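Local structure of DNA translocase coupling protein (Clostridium perfringens, 6O1W) at residues Met240-Thr243 and Thr249-Lys252; Lys284-Gln289 and Ser308-Ser313. The protein probably uses ATP to move plasmid DNA during conjugation, as a membrane-bound FtsK/SpoIIIE-family coupling protein of which this chain is one piece. All blocks are in the same frame, centred on the assembly; numbering follows the deposited sequence.

How the contacts relate
Following the chain, contact 1 comes first: the loop leaving helix 237-240 turns round and meets the early part of helix 247-266, so that 240-243 and 249-252 close a tight local loop. The chain then runs up that helix and through strand 272-278 before contact 2 opens at 284-289; it closes at 308-313, after helix 288-293 and strand 296-299. The two contacts therefore stand in series, neither nested nor crossed. Their centres are 18 Å apart, yet they touch: M240 and D241 pack on V285, and T243 on K284. Contact 1 lies at the surface, while contact 2 is buried near the predicted ATP-binding P-loop.

Contact 1 of 2, residues Met240-Thr243 and Thr249-Lys252; sequences MDKT and TRAK
K242 and R250 make a small surface contact between the loop that follows helix 237-240 and the early part of helix 247-266, inside the FtsK/SpoIIIE family region. At the closest pairing their CA atoms are 5.9 Å apart. R250 leaves the helix with CG anti to the backbone N (chi1 -162°), and a bend at chi3 brings its guanidinium back over the loop. One face of that group lies against K242: the CB of K242 is 4.1 Å from CZ of R250, and the carbonyl of K242 comes to the same face. NH1 of R250 is just 2.9 Å from the O of K242, but the angle is too poor for a hydrogen bond, since the oxygen sits over the flat group. The O of T243 lies instead at the edge of the guanidinium, near its plane, 3.9 Å from NH1.

K242 starts toward the helix, then bends at chi3 and chi4, so its ammonium leads away to a salt bridge with E257, a residue further along helix 247-266. On the way it packs on L253 and V254.

The loop is shaped from within by D241. Its OD1 accepts from the backbone N of T243 at 3.2 Å, which makes an Asx turn, and from OG1 of T243 at 2.7 Å, which OD1 meets with its syn lone pair, on the side of the other carboxylate oxygen. Two bonds thus grip one carboxylate oxygen and fix the turn just after the helix ends.

With the guanidinium laid over a carbonyl and an aliphatic carbon, what joins the segments is van der Waals packing with some probable electrostatic attraction between the cation and the K242 oxygen, while the directional bonds lie within the loop and at the far end of K242.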
loop_
_atom_site.group_PDB
_atom_site.type_symbol
_atom_site.label_atom_id
_atom_site.label_comp_id
_atom_site.label_asym_id
_atom_site.label_seq_id
_atom_site.Cartn_x
_atom_site.Cartn_y
_atom_site.Cartn_z
HETATM N N MSE A 240 10.999 15.581 -0.104
HETATM C CA MSE A 240 9.995 16.513 -0.629
HETATM C C MSE A 240 9.653 17.685 0.276
HETATM O O MSE A 240 9.412 18.771 -0.243
HETATM C CB MSE A 240 8.707 15.774 -1.023
HETATM C CG MSE A 240 8.898 14.762 -2.127
HETATM SE SE MSE A 240 9.379 15.557 -3.838
HETATM C CE MSE A 240 10.598 14.119 -4.535
ATOM N N ASP A 241 9.571 17.474 1.601
ATOM C CA ASP A 241 9.234 18.553 2.528
ATOM C C ASP A 241 10.427 19.489 2.727
ATOM O O ASP A 241 11.400 19.137 3.398
ATOM C CB ASP A 241 8.676 18.022 3.856
ATOM C CG ASP A 241 8.065 19.083 4.752
ATOM O OD1 ASP A 241 8.671 20.175 4.888
ATOM O OD2 ASP A 241 6.990 18.819 5.332
ATOM N N LYS A 242 10.324 20.695 2.134
ATOM C CA LYS A 242 11.360 21.733 2.135
ATOM C C LYS A 242 11.111 22.901 3.115
ATOM O O LYS A 242 11.922 23.824 3.152
ATOM C CB LYS A 242 11.474 22.321 0.704
ATOM C CG LYS A 242 11.795 21.309 -0.390
ATOM C CD LYS A 242 11.505 21.875 -1.793
ATOM C CE LYS A 242 10.740 20.896 -2.669
ATOM N NZ LYS A 242 11.513 19.641 -2.954
ATOM N N THR A 243 10.020 22.871 3.891
ATOM C CA THR A 243 9.549 23.987 4.735
ATOM C C THR A 243 10.569 24.701 5.670
ATOM O O THR A 243 10.589 25.941 5.662
ATOM C CB THR A 243 8.324 23.608 5.569
ATOM O OG1 THR A 243 8.603 22.463 6.369
ATOM C CG2 THR A 243 7.088 23.374 4.716
ATOM N N THR A 249 20.158 24.134 1.101
ATOM C CA THR A 249 19.558 22.814 1.296
ATOM C C THR A 249 18.279 22.717 0.478
ATOM O O THR A 249 17.997 21.654 -0.062
ATOM C CB THR A 249 19.339 22.540 2.788
ATOM O OG1 THR A 249 20.560 22.795 3.485
ATOM C CG2 THR A 249 18.871 21.117 3.065
ATOM N N ARG A 250 17.527 23.828 0.368
ATOM C CA ARG A 250 16.280 23.895 -0.406
ATOM C C ARG A 250 16.576 23.668 -1.891
ATOM O O ARG A 250 15.934 22.815 -2.501
ATOM C CB ARG A 250 15.552 25.240 -0.181
ATOM C CG ARG A 250 14.087 25.221 -0.590
ATOM C CD ARG A 250 13.423 26.579 -0.400
ATOM N NE ARG A 250 12.012 26.425 -0.047
ATOM C CZ ARG A 250 11.547 26.399 1.200
ATOM N NH1 ARG A 250 12.376 26.536 2.231
ATOM N NH2 ARG A 250 10.248 26.242 1.427
ATOM N N ALA A 251 17.588 24.380 -2.445
ATOM C CA ALA A 251 18.006 24.251 -3.847
ATOM C C ALA A 251 18.463 22.810 -4.156
ATOM O O ALA A 251 18.133 22.261 -5.216
ATOM C CB ALA A 251 19.110 25.247 -4.158
ATOM N N LYS A 252 19.182 22.194 -3.204
ATOM C CA LYS A 252 19.635 20.810 -3.277
ATOM C C LYS A 252 18.406 19.863 -3.352
ATOM O O LYS A 252 18.364 19.000 -4.230
ATOM C CB LYS A 252 20.491 20.508 -2.050
ATOM C CG LYS A 252 21.209 19.194 -2.099
ATOM C CD LYS A 252 22.410 19.284 -1.198
ATOM C CE LYS A 252 23.374 18.206 -1.565
ATOM N NZ LYS A 252 24.768 18.704 -1.564
#

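Contact 2 of 2, residues Lys284-Gln289 and Ser308-Ser313; sequences KVITGQ and SEIVLS
The CB of I286 is directed toward helix 305-312, and the side chain meets I310 and V311 there, in a buried contact carried by apolar side chains. The nearest approach is from CB of I286 to CG2 of I310, 3.7 Å. On I310 the CG2 methyl does the touching; it stands anti to the backbone N and lies against the flank of I286, with CD1 of I286 also close to it at 3.8 Å. The two isoleucines cross at a slant, and CG2 of I286 rests 3.8 Å from the backbone O of I310.

The other branch of I286 reaches on to V311. With CG1 anti to the carbonyl carbon (chi1 -53°) and the chain extended beyond it (chi2 173°), CD1 arrives 3.9 Å from CG2 of V311. The CB of V311 is directed away from the 284-289 segment, yet this methyl still meets the end of I286. One long side chain thus spans two successive residues of the helix. The V311 side chain also lies near, without touching, G136 of the predicted ATP-binding loop.

Helix 305-312 ends here: S313 leaves helical geometry with positive phi, and its OG bonds to the O of L312 at 2.8 Å. On the other segment T287 takes the N-cap position of helix 288-293, its OG1 reaching the N of I290 in a weak bond.

Around this pair P281 touches both I286 and V311, L133 of strand 132-135 meets I286, and A135 of that strand and C299 of strand 296-299 meet V311. The contact thus seats helix 305-312 and the lead-in to helix 288-293 against the mixed sheet.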
loop_
_atom_site.group_PDB
_atom_site.type_symbol
_atom_site.label_atom_id
_atom_site.label_comp_id
_atom_site.label_asym_id
_atom_site.label_seq_id
_atom_site.Cartn_x
_atom_site.Cartn_y
_atom_site.Cartn_z
ATOM N N LYS A 284 2.073 18.610 -0.503
ATOM C CA LYS A 284 3.410 19.153 -0.780
ATOM C C LYS A 284 4.417 18.039 -0.985
ATOM O O LYS A 284 5.431 18.254 -1.662
ATOM C CB LYS A 284 3.887 20.045 0.373
ATOM C CG LYS A 284 3.435 21.503 0.282
ATOM C CD LYS A 284 2.988 22.072 1.646
ATOM C CE LYS A 284 4.022 22.047 2.760
ATOM N NZ LYS A 284 3.428 21.618 4.059
ATOM N N VAL A 285 4.147 16.850 -0.391
ATOM C CA VAL A 285 5.028 15.679 -0.433
ATOM C C VAL A 285 4.572 14.716 -1.521
ATOM O O VAL A 285 5.383 14.338 -2.364
ATOM C CB VAL A 285 5.178 15.041 0.983
ATOM C CG1 VAL A 285 5.817 13.648 0.934
ATOM C CG2 VAL A 285 5.968 15.972 1.914
ATOM N N ILE A 286 3.286 14.328 -1.510
ATOM C CA ILE A 286 2.686 13.480 -2.554
ATOM C C ILE A 286 2.076 14.471 -3.550
ATOM O O ILE A 286 0.889 14.785 -3.473
ATOM C CB ILE A 286 1.629 12.490 -2.004
ATOM C CG1 ILE A 286 2.194 11.648 -0.825
ATOM C CG2 ILE A 286 1.047 11.619 -3.160
ATOM C CD1 ILE A 286 1.156 10.743 -0.086
ATOM N N THR A 287 2.923 15.034 -4.413
ATOM C CA THR A 287 2.517 16.029 -5.401
ATOM C C THR A 287 1.751 15.360 -6.562
ATOM O O THR A 287 1.587 14.128 -6.580
ATOM C CB THR A 287 3.764 16.768 -5.939
ATOM O OG1 THR A 287 4.637 15.820 -6.561
ATOM C CG2 THR A 287 4.511 17.576 -4.861
ATOM N N GLY A 288 1.317 16.187 -7.522
ATOM C CA GLY A 288 0.647 15.750 -8.740
ATOM C C GLY A 288 1.604 14.996 -9.644
ATOM O O GLY A 288 1.193 14.060 -10.318
ATOM N N GLN A 289 2.897 15.359 -9.630
ATOM C CA GLN A 289 3.911 14.666 -10.430
ATOM C C GLN A 289 4.119 13.229 -9.907
ATOM O O GLN A 289 4.174 12.295 -10.711
ATOM C CB GLN A 289 5.230 15.448 -10.452
ATOM C CG GLN A 289 6.278 14.834 -11.386
ATOM C CD GLN A 289 6.542 15.634 -12.646
ATOM O OE1 GLN A 289 6.552 16.874 -12.645
ATOM N NE2 GLN A 289 6.796 14.930 -13.751
ATOM N N SER A 308 -6.539 10.193 2.922
ATOM C CA SER A 308 -6.916 9.115 1.999
ATOM C C SER A 308 -6.978 9.652 0.551
ATOM O O SER A 308 -6.543 8.942 -0.355
ATOM C CB SER A 308 -8.280 8.533 2.374
ATOM O OG SER A 308 -8.687 7.546 1.438
ATOM N N GLU A 309 -7.576 10.868 0.331
ATOM C CA GLU A 309 -7.677 11.497 -1.003
ATOM C C GLU A 309 -6.316 11.831 -1.597
ATOM O O GLU A 309 -6.124 11.691 -2.802
ATOM C CB GLU A 309 -8.550 12.757 -0.980
ATOM C CG GLU A 309 -10.033 12.452 -1.072
ATOM C CD GLU A 309 -10.960 13.654 -1.082
ATOM O OE1 GLU A 309 -10.495 14.782 -0.794
ATOM O OE2 GLU A 309 -12.162 13.462 -1.375
ATOM N N ILE A 310 -5.363 12.263 -0.759
ATOM C CA ILE A 310 -4.007 12.562 -1.241
ATOM C C ILE A 310 -3.361 11.273 -1.812
ATOM O O ILE A 310 -2.782 11.314 -2.899
ATOM C CB ILE A 310 -3.145 13.223 -0.132
ATOM C CG1 ILE A 310 -3.644 14.656 0.170
ATOM C CG2 ILE A 310 -1.661 13.243 -0.542
ATOM C CD1 ILE A 310 -3.418 15.152 1.615
ATOM N N VAL A 311 -3.517 10.126 -1.110
ATOM C CA VAL A 311 -2.917 8.850 -1.523
ATOM C C VAL A 311 -3.664 8.180 -2.682
ATOM O O VAL A 311 -3.043 7.810 -3.677
ATOM C CB VAL A 311 -2.771 7.879 -0.323
ATOM C CG1 VAL A 311 -2.206 6.519 -0.750
ATOM C CG2 VAL A 311 -1.916 8.490 0.779
ATOM N N LEU A 312 -4.992 7.997 -2.524
ATOM C CA LEU A 312 -5.869 7.207 -3.390
ATOM C C LEU A 312 -6.812 7.952 -4.303
ATOM O O LEU A 312 -7.451 7.309 -5.154
ATOM C CB LEU A 312 -6.748 6.322 -2.461
ATOM C CG LEU A 312 -6.021 5.353 -1.535
ATOM C CD1 LEU A 312 -6.986 4.754 -0.532
ATOM C CD2 LEU A 312 -5.286 4.238 -2.323
ATOM N N SER A 313 -6.997 9.268 -4.067
ATOM C CA SER A 313 -7.983 10.147 -4.725
ATOM C C SER A 313 -9.440 9.610 -4.523
ATOM O O SER A 313 -10.327 9.790 -5.360
ATOM C CB SER A 313 -7.628 10.481 -6.174
ATOM O OG SER A 313 -7.633 9.357 -7.027
#